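Local structure of viral CASP8 and FADD-like apoptosis regulator (Molluscum contagiosum virus subtype 1, 2BBR) at residues 112-126 / 134-148. The protein blocks death-receptor-induced apoptosis by interfering with caspase-8 recruitment and activation at the death-inducing signaling complex, and suppresses host NF-kappa-B activation. Numbering follows the deposited sequence.
Sequences LRALRLFACNLNPSL and SRFVELVLALENVGL
L139 projects both its methyls onto one side of helix 112-122, CD2 against L115 CB and CD1 against A119 CB (each 3.8 Å), a buried apolar contact of the second death effector domain. In this helical bundle of the death fold, helices 112-122 and 136-145 run almost parallel, at 12°, their axes coming within 10.7 Å. Helix 155-163 adds M160 against L115 and L157 against L143.

At the N-terminal end, the L112 torsions (chi1 177°, CG anti to the amide nitrogen, and chi2 57°) bring CD1 to the edge of the F136 ring and CD2 to within 3.4 Å of S134 O. R116 reaches that same carbonyl: bent at chi3, its chain lays CD alongside S134 CB, and NH1 gives S134 O a weak, strongly bent hydrogen bond (3.1 Å). S134 OG is hydrogen-bonded to S131 N.

After L122 the chain leaves the helix at N123 and turns back through an Asx turn, S125 N to N123 OD1, and L126 enters between the two helices. Its CD1 packs on L143 CD2, the two side chains crossing nearly perpendicularly, and on CD1 of L148, whose N bonds L143 O in the Schellman motif with G147 at C-prime. L126 CD2 touches V146 CG1 and lies 3.5 Å from A142 O.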
ATOM      1  N   LEU A 112       9.557  12.294   6.763  1.00 11.67           N
ATOM      2  CA  LEU A 112       9.844  11.566   5.536  1.00 11.50           C
ATOM      3  C   LEU A 112      11.243  11.906   5.030  1.00 11.82           C
ATOM      4  O   LEU A 112      11.983  11.029   4.587  1.00 12.73           O
ATOM      5  CB  LEU A 112       8.795  11.889   4.471  1.00 12.86           C
ATOM      6  CG  LEU A 112       8.987  11.254   3.090  1.00 12.17           C
ATOM      7  CD1 LEU A 112       9.054   9.736   3.203  1.00 13.70           C
ATOM      8  CD2 LEU A 112       7.840  11.672   2.188  1.00 14.90           C
ATOM      9  N   ARG A 113      11.609  13.184   5.098  1.00 12.60           N
ATOM     10  CA  ARG A 113      12.934  13.605   4.663  1.00 13.09           C
ATOM     11  C   ARG A 113      14.005  12.911   5.508  1.00 13.10           C
ATOM     12  O   ARG A 113      14.999  12.422   4.984  1.00 12.94           O
ATOM     13  CB  ARG A 113      13.083  15.122   4.797  1.00 16.02           C
ATOM     14  CG  ARG A 113      14.488  15.639   4.518  1.00 20.47           C
ATOM     15  CD  ARG A 113      14.654  17.041   5.078  1.00 23.36           C
ATOM     16  NE  ARG A 113      14.196  17.100   6.463  1.00 28.40           N
ATOM     17  CZ  ARG A 113      14.712  16.380   7.455  1.00 29.41           C
ATOM     18  NH1 ARG A 113      15.716  15.544   7.225  1.00 30.46           N
ATOM     19  NH2 ARG A 113      14.209  16.480   8.677  1.00 27.73           N
ATOM     20  N   ALA A 114      13.792  12.866   6.821  1.00 12.71           N
ATOM     21  CA  ALA A 114      14.748  12.223   7.713  1.00 12.16           C
ATOM     22  C   ALA A 114      14.903  10.749   7.351  1.00 11.92           C
ATOM     23  O   ALA A 114      16.009  10.219   7.327  1.00 12.30           O
ATOM     24  CB  ALA A 114      14.297  12.363   9.163  1.00 13.54           C
ATOM     25  N   LEU A 115      13.785  10.088   7.057  1.00 11.75           N
ATOM     26  CA  LEU A 115      13.813   8.674   6.703  1.00 11.72           C
ATOM     27  C   LEU A 115      14.585   8.443   5.412  1.00 10.74           C
ATOM     28  O   LEU A 115      15.354   7.488   5.308  1.00 11.59           O
ATOM     29  CB  LEU A 115      12.387   8.133   6.570  1.00 11.70           C
ATOM     30  CG  LEU A 115      11.596   8.055   7.878  1.00 12.29           C
ATOM     31  CD1 LEU A 115      10.159   7.683   7.576  1.00 13.30           C
ATOM     32  CD2 LEU A 115      12.237   7.035   8.814  1.00 13.21           C
ATOM     33  N   ARG A 116      14.381   9.314   4.425  1.00 11.75           N
ATOM     34  CA  ARG A 116      15.094   9.171   3.159  1.00 11.50           C
ATOM     35  C   ARG A 116      16.595   9.311   3.396  1.00 12.18           C
ATOM     36  O   ARG A 116      17.397   8.606   2.788  1.00 13.23           O
ATOM     37  CB  ARG A 116      14.629  10.220   2.141  1.00 12.82           C
ATOM     38  CG  ARG A 116      13.197  10.035   1.652  1.00 13.48           C
ATOM     39  CD  ARG A 116      12.935  10.899   0.420  1.00 15.80           C
ATOM     40  NE  ARG A 116      13.217  12.308   0.681  1.00 16.50           N
ATOM     41  CZ  ARG A 116      12.293  13.230   0.923  1.00 16.60           C
ATOM     42  NH1 ARG A 116      11.009  12.907   0.933  1.00 17.50           N
ATOM     43  NH2 ARG A 116      12.658  14.479   1.169  1.00 15.99           N
ATOM     44  N   LEU A 117      16.968  10.224   4.288  1.00 12.74           N
ATOM     45  CA  LEU A 117      18.374  10.435   4.610  1.00 14.10           C
ATOM     46  C   LEU A 117      18.941   9.217   5.342  1.00 13.30           C
ATOM     47  O   LEU A 117      20.072   8.806   5.079  1.00 14.51           O
ATOM     48  CB  LEU A 117      18.541  11.701   5.457  1.00 16.08           C
ATOM     49  CG  LEU A 117      18.121  13.008   4.773  1.00 19.98           C
ATOM     50  CD1 LEU A 117      18.384  14.185   5.700  1.00 21.67           C
ATOM     51  CD2 LEU A 117      18.891  13.179   3.470  1.00 22.41           C
ATOM     52  N   PHE A 118      18.161   8.638   6.255  1.00 13.56           N
ATOM     53  CA  PHE A 118      18.615   7.452   6.983  1.00 14.52           C
ATOM     54  C   PHE A 118      18.881   6.332   5.986  1.00 14.01           C
ATOM     55  O   PHE A 118      19.877   5.615   6.087  1.00 14.34           O
ATOM     56  CB  PHE A 118      17.561   6.946   7.979  1.00 15.19           C
ATOM     57  CG  PHE A 118      17.270   7.885   9.117  1.00 15.18           C
ATOM     58  CD1 PHE A 118      18.180   8.863   9.505  1.00 15.74           C
ATOM     59  CD2 PHE A 118      16.079   7.763   9.827  1.00 16.65           C
ATOM     60  CE1 PHE A 118      17.904   9.703  10.585  1.00 17.76           C
ATOM     61  CE2 PHE A 118      15.795   8.595  10.904  1.00 18.65           C
ATOM     62  CZ  PHE A 118      16.709   9.568  11.285  1.00 18.74           C
ATOM     63  N   ALA A 119      17.974   6.177   5.025  1.00 13.57           N
ATOM     64  CA  ALA A 119      18.106   5.135   4.016  1.00 12.32           C
ATOM     65  C   ALA A 119      19.370   5.303   3.182  1.00 12.58           C
ATOM     66  O   ALA A 119      20.100   4.340   2.945  1.00 13.45           O
ATOM     67  CB  ALA A 119      16.880   5.127   3.108  1.00 13.70           C
ATOM     68  N   CYS A 120      19.621   6.528   2.731  1.00 13.73           N
ATOM     69  CA  CYS A 120      20.797   6.798   1.915  1.00 13.69           C
ATOM     70  C   CYS A 120      22.102   6.646   2.698  1.00 14.53           C
ATOM     71  O   CYS A 120      23.148   6.377   2.113  1.00 16.31           O
ATOM     72  CB  CYS A 120      20.692   8.191   1.283  1.00 14.54           C
ATOM     73  SG  CYS A 120      19.375   8.303   0.031  1.00 16.56           S
ATOM     74  N   ASN A 121      22.043   6.814   4.016  1.00 15.32           N
ATOM     75  CA  ASN A 121      23.233   6.644   4.845  1.00 16.32           C
ATOM     76  C   ASN A 121      23.500   5.152   5.014  1.00 17.05           C
ATOM     77  O   ASN A 121      24.652   4.722   5.055  1.00 18.11           O
ATOM     78  CB  ASN A 121      23.058   7.303   6.215  1.00 17.94           C
ATOM     79  CG  ASN A 121      23.289   8.800   6.173  1.00 18.14           C
ATOM     80  OD1 ASN A 121      24.145   9.283   5.431  1.00 20.63           O
ATOM     81  ND2 ASN A 121      22.544   9.541   6.981  1.00 19.87           N
ATOM     82  N   LEU A 122      22.430   4.365   5.110  1.00 17.80           N
ATOM     83  CA  LEU A 122      22.561   2.918   5.244  1.00 18.13           C
ATOM     84  C   LEU A 122      23.089   2.339   3.940  1.00 18.94           C
ATOM     85  O   LEU A 122      23.940   1.451   3.941  1.00 20.50           O
ATOM     86  CB  LEU A 122      21.208   2.275   5.562  1.00 19.12           C
ATOM     87  CG  LEU A 122      20.692   2.345   6.996  1.00 19.86           C
ATOM     88  CD1 LEU A 122      19.304   1.720   7.070  1.00 20.65           C
ATOM     89  CD2 LEU A 122      21.657   1.612   7.918  1.00 19.54           C
ATOM     90  N   ASN A 123      22.570   2.849   2.828  1.00 18.64           N
ATOM     91  CA  ASN A 123      22.972   2.395   1.502  1.00 17.97           C
ATOM     92  C   ASN A 123      22.997   3.594   0.557  1.00 18.47           C
ATOM     93  O   ASN A 123      21.968   3.980   0.001  1.00 15.83           O
ATOM     94  CB  ASN A 123      21.981   1.353   0.974  1.00 20.22           C
ATOM     95  CG  ASN A 123      22.427   0.735  -0.336  1.00 21.62           C
ATOM     96  OD1 ASN A 123      23.088   1.382  -1.148  1.00 24.52           O
ATOM     97  ND2 ASN A 123      22.051  -0.519  -0.558  1.00 23.64           N
ATOM     98  N   PRO A 124      24.181   4.195   0.357  1.00 18.77           N
ATOM     99  CA  PRO A 124      24.338   5.358  -0.524  1.00 18.97           C
ATOM    100  C   PRO A 124      23.839   5.156  -1.954  1.00 18.02           C
ATOM    101  O   PRO A 124      23.561   6.127  -2.659  1.00 18.07           O
ATOM    102  CB  PRO A 124      25.839   5.637  -0.458  1.00 19.85           C
ATOM    103  CG  PRO A 124      26.423   4.285  -0.204  1.00 22.72           C
ATOM    104  CD  PRO A 124      25.491   3.730   0.842  1.00 20.70           C
ATOM    105  N   SER A 125      23.720   3.903  -2.380  1.00 19.45           N
ATOM    106  CA  SER A 125      23.248   3.602  -3.731  1.00 19.63           C
ATOM    107  C   SER A 125      21.806   4.068  -3.938  1.00 18.53           C
ATOM    108  O   SER A 125      21.372   4.299  -5.067  1.00 19.83           O
ATOM    109  CB  SER A 125      23.331   2.096  -4.000  1.00 21.87           C
ATOM    110  OG  SER A 125      24.651   1.612  -3.827  1.00 24.53           O
ATOM    111  N   LEU A 126      21.073   4.213  -2.839  1.00 16.61           N
ATOM    112  CA  LEU A 126      19.677   4.633  -2.888  1.00 14.55           C
ATOM    113  C   LEU A 126      19.483   6.097  -3.262  1.00 14.11           C
ATOM    114  O   LEU A 126      18.380   6.512  -3.611  1.00 14.34           O
ATOM    115  CB  LEU A 126      19.010   4.363  -1.539  1.00 13.44           C
ATOM    116  CG  LEU A 126      18.868   2.888  -1.163  1.00 14.16           C
ATOM    117  CD1 LEU A 126      18.322   2.766   0.244  1.00 15.33           C
ATOM    118  CD2 LEU A 126      17.955   2.194  -2.161  1.00 17.85           C
ATOM    119  N   SER A 134      10.339  12.344  -3.308  1.00 13.86           N
ATOM    120  CA  SER A 134       9.957  10.949  -3.103  1.00 13.00           C
ATOM    121  C   SER A 134       8.970  10.735  -1.962  1.00 13.53           C
ATOM    122  O   SER A 134       9.198  11.178  -0.838  1.00 14.15           O
ATOM    123  CB  SER A 134      11.197  10.088  -2.846  1.00 13.51           C
ATOM    124  OG  SER A 134      12.056  10.063  -3.970  1.00 14.30           O
ATOM    125  N   ARG A 135       7.877  10.038  -2.262  1.00 12.71           N
ATOM    126  CA  ARG A 135       6.848   9.729  -1.272  1.00 12.38           C
ATOM    127  C   ARG A 135       7.310   8.540  -0.426  1.00 11.44           C
ATOM    128  O   ARG A 135       8.255   7.841  -0.795  1.00 11.25           O
ATOM    129  CB  ARG A 135       5.539   9.340  -1.968  1.00 15.46           C
ATOM    130  CG  ARG A 135       4.985  10.352  -2.959  1.00 15.42           C
ATOM    131  CD  ARG A 135       3.642   9.863  -3.497  1.00 19.52           C
ATOM    132  NE  ARG A 135       2.966  10.853  -4.332  1.00 19.02           N
ATOM    133  CZ  ARG A 135       3.228  11.061  -5.619  1.00 19.48           C
ATOM    134  NH1 ARG A 135       4.155  10.346  -6.239  1.00 20.84           N
ATOM    135  NH2 ARG A 135       2.558  11.989  -6.288  1.00 21.31           N
ATOM    136  N   PHE A 136       6.639   8.301   0.698  1.00 10.66           N
ATOM    137  CA  PHE A 136       6.998   7.166   1.542  1.00 10.61           C
ATOM    138  C   PHE A 136       6.889   5.851   0.764  1.00 10.42           C
ATOM    139  O   PHE A 136       7.762   4.988   0.882  1.00 10.46           O
ATOM    140  CB  PHE A 136       6.105   7.092   2.784  1.00 11.21           C
ATOM    141  CG  PHE A 136       6.466   5.968   3.721  1.00  9.56           C
ATOM    142  CD1 PHE A 136       7.632   6.018   4.475  1.00 11.91           C
ATOM    143  CD2 PHE A 136       5.652   4.846   3.830  1.00 10.46           C
ATOM    144  CE1 PHE A 136       7.981   4.967   5.322  1.00 11.50           C
ATOM    145  CE2 PHE A 136       5.991   3.793   4.672  1.00 10.28           C
ATOM    146  CZ  PHE A 136       7.156   3.849   5.420  1.00 10.88           C
ATOM    147  N   VAL A 137       5.837   5.687  -0.037  1.00 10.17           N
ATOM    148  CA  VAL A 137       5.704   4.441  -0.790  1.00  9.89           C
ATOM    149  C   VAL A 137       6.853   4.277  -1.769  1.00  9.87           C
ATOM    150  O   VAL A 137       7.260   3.158  -2.077  1.00 10.23           O
ATOM    151  CB  VAL A 137       4.359   4.344  -1.560  1.00 11.42           C
ATOM    152  CG1 VAL A 137       3.214   4.188  -0.576  1.00 14.42           C
ATOM    153  CG2 VAL A 137       4.158   5.566  -2.443  1.00 12.59           C
ATOM    154  N   GLU A 138       7.387   5.389  -2.262  1.00 11.03           N
ATOM    155  CA  GLU A 138       8.508   5.313  -3.184  1.00 10.53           C
ATOM    156  C   GLU A 138       9.775   4.934  -2.411  1.00 10.34           C
ATOM    157  O   GLU A 138      10.628   4.214  -2.927  1.00 10.50           O
ATOM    158  CB  GLU A 138       8.638   6.638  -3.944  1.00 12.54           C
ATOM    159  CG  GLU A 138       7.517   6.782  -4.983  1.00 16.50           C
ATOM    160  CD  GLU A 138       7.289   8.201  -5.482  1.00 18.11           C
ATOM    161  OE1 GLU A 138       6.516   8.363  -6.451  1.00 24.40           O
ATOM    162  OE2 GLU A 138       7.857   9.150  -4.911  1.00 17.99           O
ATOM    163  N   LEU A 139       9.885   5.390  -1.167  1.00  9.91           N
ATOM    164  CA  LEU A 139      11.018   5.028  -0.320  1.00  9.87           C
ATOM    165  C   LEU A 139      10.945   3.518  -0.053  1.00  9.10           C
ATOM    166  O   LEU A 139      11.958   2.817  -0.117  1.00  9.80           O
ATOM    167  CB  LEU A 139      10.962   5.791   1.007  1.00 11.57           C
ATOM    168  CG  LEU A 139      11.924   5.334   2.109  1.00 11.62           C
ATOM    169  CD1 LEU A 139      13.363   5.437   1.626  1.00 13.67           C
ATOM    170  CD2 LEU A 139      11.714   6.182   3.358  1.00 13.93           C
ATOM    171  N   VAL A 140       9.748   3.015   0.239  1.00  8.74           N
ATOM    172  CA  VAL A 140       9.583   1.586   0.492  1.00  8.34           C
ATOM    173  C   VAL A 140      10.005   0.771  -0.731  1.00  8.91           C
ATOM    174  O   VAL A 140      10.751  -0.200  -0.606  1.00  8.87           O
ATOM    175  CB  VAL A 140       8.122   1.246   0.874  1.00  9.17           C
ATOM    176  CG1 VAL A 140       7.947  -0.268   1.002  1.00  9.91           C
ATOM    177  CG2 VAL A 140       7.759   1.934   2.182  1.00  9.76           C
ATOM    178  N   LEU A 141       9.551   1.167  -1.913  1.00  9.00           N
ATOM    179  CA  LEU A 141       9.928   0.433  -3.113  1.00  9.62           C
ATOM    180  C   LEU A 141      11.436   0.483  -3.341  1.00  9.11           C
ATOM    181  O   LEU A 141      12.034  -0.511  -3.755  1.00  9.84           O
ATOM    182  CB  LEU A 141       9.184   0.978  -4.337  1.00 10.26           C
ATOM    183  CG  LEU A 141       7.675   0.705  -4.359  1.00 10.99           C
ATOM    184  CD1 LEU A 141       7.072   1.319  -5.614  1.00 12.95           C
ATOM    185  CD2 LEU A 141       7.405  -0.793  -4.325  1.00 12.11           C
ATOM    186  N   ALA A 142      12.052   1.630  -3.076  1.00  9.96           N
ATOM    187  CA  ALA A 142      13.495   1.758  -3.251  1.00 10.14           C
ATOM    188  C   ALA A 142      14.225   0.780  -2.327  1.00  9.39           C
ATOM    189  O   ALA A 142      15.193   0.132  -2.733  1.00  9.80           O
ATOM    190  CB  ALA A 142      13.937   3.186  -2.971  1.00 11.78           C
ATOM    191  N   LEU A 143      13.763   0.675  -1.085  1.00  9.28           N
ATOM    192  CA  LEU A 143      14.369  -0.249  -0.133  1.00  9.70           C
ATOM    193  C   LEU A 143      14.141  -1.691  -0.582  1.00  9.17           C
ATOM    194  O   LEU A 143      15.033  -2.531  -0.465  1.00 10.24           O
ATOM    195  CB  LEU A 143      13.780  -0.037   1.266  1.00  9.90           C
ATOM    196  CG  LEU A 143      14.156   1.274   1.964  1.00 10.91           C
ATOM    197  CD1 LEU A 143      13.229   1.509   3.145  1.00 12.13           C
ATOM    198  CD2 LEU A 143      15.608   1.240   2.410  1.00 12.63           C
ATOM    199  N   GLU A 144      12.948  -1.976  -1.097  1.00  8.71           N
ATOM    200  CA  GLU A 144      12.629  -3.317  -1.580  1.00  9.47           C
ATOM    201  C   GLU A 144      13.527  -3.693  -2.748  1.00  9.89           C
ATOM    202  O   GLU A 144      14.011  -4.820  -2.842  1.00 10.04           O
ATOM    203  CB  GLU A 144      11.192  -3.382  -2.101  1.00 10.66           C
ATOM    204  CG  GLU A 144      10.101  -3.585  -1.083  1.00 12.47           C
ATOM    205  CD  GLU A 144       8.742  -3.720  -1.749  1.00 11.55           C
ATOM    206  OE1 GLU A 144       8.655  -4.416  -2.788  1.00 14.16           O
ATOM    207  OE2 GLU A 144       7.770  -3.137  -1.235  1.00 13.07           O
ATOM    208  N   ASN A 145      13.734  -2.740  -3.648  1.00  9.83           N
ATOM    209  CA  ASN A 145      14.512  -3.000  -4.844  1.00 10.32           C
ATOM    210  C   ASN A 145      15.974  -3.353  -4.633  1.00 10.49           C
ATOM    211  O   ASN A 145      16.592  -3.947  -5.520  1.00 11.74           O
ATOM    212  CB  ASN A 145      14.351  -1.839  -5.833  1.00 10.55           C
ATOM    213  CG  ASN A 145      12.941  -1.757  -6.395  1.00 10.34           C
ATOM    214  OD1 ASN A 145      12.196  -2.737  -6.353  1.00 11.43           O
ATOM    215  ND2 ASN A 145      12.574  -0.598  -6.934  1.00 12.24           N
ATOM    216  N   VAL A 146      16.526  -3.005  -3.474  1.00 11.04           N
ATOM    217  CA  VAL A 146      17.911  -3.359  -3.173  1.00 12.18           C
ATOM    218  C   VAL A 146      17.957  -4.464  -2.115  1.00 12.72           C
ATOM    219  O   VAL A 146      19.029  -4.828  -1.629  1.00 14.98           O
ATOM    220  CB  VAL A 146      18.742  -2.143  -2.688  1.00 14.12           C
ATOM    221  CG1 VAL A 146      18.797  -1.086  -3.779  1.00 14.55           C
ATOM    222  CG2 VAL A 146      18.159  -1.574  -1.411  1.00 14.19           C
ATOM    223  N   GLY A 147      16.788  -4.993  -1.761  1.00 11.76           N
ATOM    224  CA  GLY A 147      16.719  -6.078  -0.798  1.00 12.88           C
ATOM    225  C   GLY A 147      16.762  -5.740   0.679  1.00 11.95           C
ATOM    226  O   GLY A 147      16.959  -6.638   1.501  1.00 13.68           O
ATOM    227  N   LEU A 148      16.579  -4.474   1.037  1.00 11.33           N
ATOM    228  CA  LEU A 148      16.607  -4.098   2.449  1.00 11.85           C
ATOM    229  C   LEU A 148      15.312  -4.433   3.186  1.00 11.62           C
ATOM    230  O   LEU A 148      15.327  -4.647   4.403  1.00 12.58           O
ATOM    231  CB  LEU A 148      16.945  -2.615   2.604  1.00 11.98           C
ATOM    232  CG  LEU A 148      18.446  -2.325   2.465  1.00 12.83           C
ATOM    233  CD1 LEU A 148      18.689  -0.831   2.378  1.00 15.10           C
ATOM    234  CD2 LEU A 148      19.197  -2.920   3.651  1.00 15.76           C
TER